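Local coordinates for protein sortase B (Streptococcus pyogenes, PDB 3PSQ) that is a class B sortase involved in pilus assembly, probably acting through an acyl-thioester intermediate, at residues Val24-Leu29 with Lys126-Leu131. Residues are numbered along the deposited sequence; the frame is centred on the assembly and turned at random.
Sequences VQFDDL and KTKQKL
The aliphatic end of Lys128 overlaps the ring of Phe26, its CE lying 3.9 Å from Phe26 CE2 and its CD at 4.1 Å from that same ring carbon. The two side chains run antiparallel, the phenylalanine reaching from its helix toward the turn while the lysine heads back to the helix. Phe26 carries CG anti to the backbone N (chi1 -164°), a setting that extends the ring toward the turn, where Lys126 CA lies obliquely 4.3 Å from Phe26 CZ. Beyond the ring the lysine bends at its last torsion (chi4 57°) and brings NZ to the carboxylate of Asp27. The resulting salt bridge includes a hydrogen bond of 2.8 Å from Lys128 NZ to Asp27 OD1; the ammonium arrives on the syn side of that oxygen, 24° out of the carboxylate plane, whereas Asp27 OD2 stays 4.0 Å from NZ. The lysine thus lays its last two methylenes against one side of a buried aromatic ring and uses its ammonium to pair with an exposed acid, in a small, partly buried contact. The join links helix 22-32, the first helix of the model, to the connection between antiparallel strands 120-125 and 130-142 of the sortase beta-sheet. Leu30 of the same helix touches both Lys126 and Lys128, and Phe26 also packs on Val36 of strand 36-41, next to strand 120-125 in the sheet.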
# COMPACT_ATOMS: atom_id res chain seq x y z
N VAL A 24 -11.11 -6.38 17.87
CA VAL A 24 -11.17 -5.43 19.01
C VAL A 24 -11.25 -3.95 18.57
O VAL A 24 -11.96 -3.16 19.21
CB VAL A 24 -10.02 -5.69 20.05
CG1 VAL A 24 -9.97 -4.59 21.15
CG2 VAL A 24 -10.19 -7.08 20.68
N GLN A 25 -10.58 -3.59 17.46
CA GLN A 25 -10.43 -2.16 17.11
C GLN A 25 -11.24 -1.56 15.93
O GLN A 25 -11.62 -0.39 16.00
CB GLN A 25 -8.94 -1.82 16.94
CG GLN A 25 -8.02 -2.29 18.04
CD GLN A 25 -6.54 -2.08 17.68
OE1 GLN A 25 -6.22 -1.46 16.67
NE2 GLN A 25 -5.65 -2.59 18.52
N PHE A 26 -11.51 -2.34 14.87
CA PHE A 26 -11.96 -1.78 13.58
C PHE A 26 -13.25 -0.97 13.64
O PHE A 26 -13.30 0.19 13.21
CB PHE A 26 -12.05 -2.88 12.52
CG PHE A 26 -12.12 -2.38 11.08
CD1 PHE A 26 -11.54 -1.18 10.69
CD2 PHE A 26 -12.74 -3.15 10.12
CE1 PHE A 26 -11.59 -0.75 9.36
CE2 PHE A 26 -12.79 -2.74 8.79
CZ PHE A 26 -12.23 -1.52 8.42
N ASP A 27 -14.31 -1.59 14.15
CA ASP A 27 -15.59 -0.91 14.30
C ASP A 27 -15.44 0.36 15.12
O ASP A 27 -15.96 1.40 14.76
CB ASP A 27 -16.62 -1.83 14.94
CG ASP A 27 -17.10 -2.92 13.99
OD1 ASP A 27 -17.52 -2.58 12.86
OD2 ASP A 27 -17.04 -4.11 14.37
N ASP A 28 -14.72 0.26 16.23
CA ASP A 28 -14.54 1.41 17.11
C ASP A 28 -13.76 2.53 16.44
O ASP A 28 -14.14 3.68 16.55
CB ASP A 28 -13.82 1.01 18.38
CG ASP A 28 -14.75 0.43 19.42
OD1 ASP A 28 -15.97 0.31 19.15
OD2 ASP A 28 -14.25 0.09 20.52
N LEU A 29 -12.67 2.21 15.76
CA LEU A 29 -11.96 3.22 14.98
C LEU A 29 -12.85 3.87 13.97
O LEU A 29 -12.85 5.09 13.81
CB LEU A 29 -10.70 2.66 14.29
CG LEU A 29 -9.65 2.31 15.32
CD1 LEU A 29 -8.43 1.66 14.73
CD2 LEU A 29 -9.30 3.59 16.09
N LYS A 126 -14.60 -0.79 4.76
CA LYS A 126 -15.48 -0.35 5.82
C LYS A 126 -16.90 -0.88 5.66
O LYS A 126 -17.67 -0.86 6.62
CB LYS A 126 -15.49 1.17 5.95
CG LYS A 126 -16.03 1.95 4.79
CD LYS A 126 -16.28 3.39 5.22
CE LYS A 126 -16.44 4.28 4.02
NZ LYS A 126 -15.89 5.65 4.31
N THR A 127 -17.24 -1.34 4.46
CA THR A 127 -18.53 -2.01 4.28
C THR A 127 -18.33 -3.51 4.51
O THR A 127 -19.26 -4.26 4.31
CB THR A 127 -19.15 -1.79 2.88
OG1 THR A 127 -18.26 -2.29 1.88
CG2 THR A 127 -19.44 -0.32 2.63
N LYS A 128 -17.14 -3.90 4.94
CA LYS A 128 -16.76 -5.28 5.29
C LYS A 128 -16.55 -6.22 4.12
O LYS A 128 -16.47 -7.46 4.28
CB LYS A 128 -17.67 -5.92 6.35
CG LYS A 128 -17.75 -5.13 7.64
CD LYS A 128 -16.37 -4.61 8.13
CE LYS A 128 -16.56 -3.49 9.18
NZ LYS A 128 -17.38 -3.88 10.38
N GLN A 129 -16.41 -5.63 2.95
CA GLN A 129 -15.98 -6.34 1.77
C GLN A 129 -14.55 -6.84 1.95
O GLN A 129 -13.71 -6.16 2.53
CB GLN A 129 -16.07 -5.39 0.58
CG GLN A 129 -15.75 -6.03 -0.76
CD GLN A 129 -16.93 -6.83 -1.38
OE1 GLN A 129 -18.02 -6.28 -1.63
NE2 GLN A 129 -16.69 -8.13 -1.64
N LYS A 130 -14.25 -8.05 1.48
CA LYS A 130 -12.94 -8.65 1.72
C LYS A 130 -12.20 -8.84 0.42
O LYS A 130 -12.75 -9.37 -0.55
CB LYS A 130 -13.07 -9.97 2.49
CG LYS A 130 -13.88 -9.80 3.79
CD LYS A 130 -13.39 -10.63 4.97
CE LYS A 130 -14.43 -10.56 6.09
NZ LYS A 130 -14.17 -11.62 7.13
N LEU A 131 -10.97 -8.37 0.35
CA LEU A 131 -10.27 -8.44 -0.89
C LEU A 131 -8.99 -9.20 -0.66
O LEU A 131 -8.42 -9.16 0.42
CB LEU A 131 -9.98 -7.04 -1.45
CG LEU A 131 -11.14 -6.05 -1.35
CD1 LEU A 131 -10.66 -4.60 -1.48
CD2 LEU A 131 -12.20 -6.38 -2.41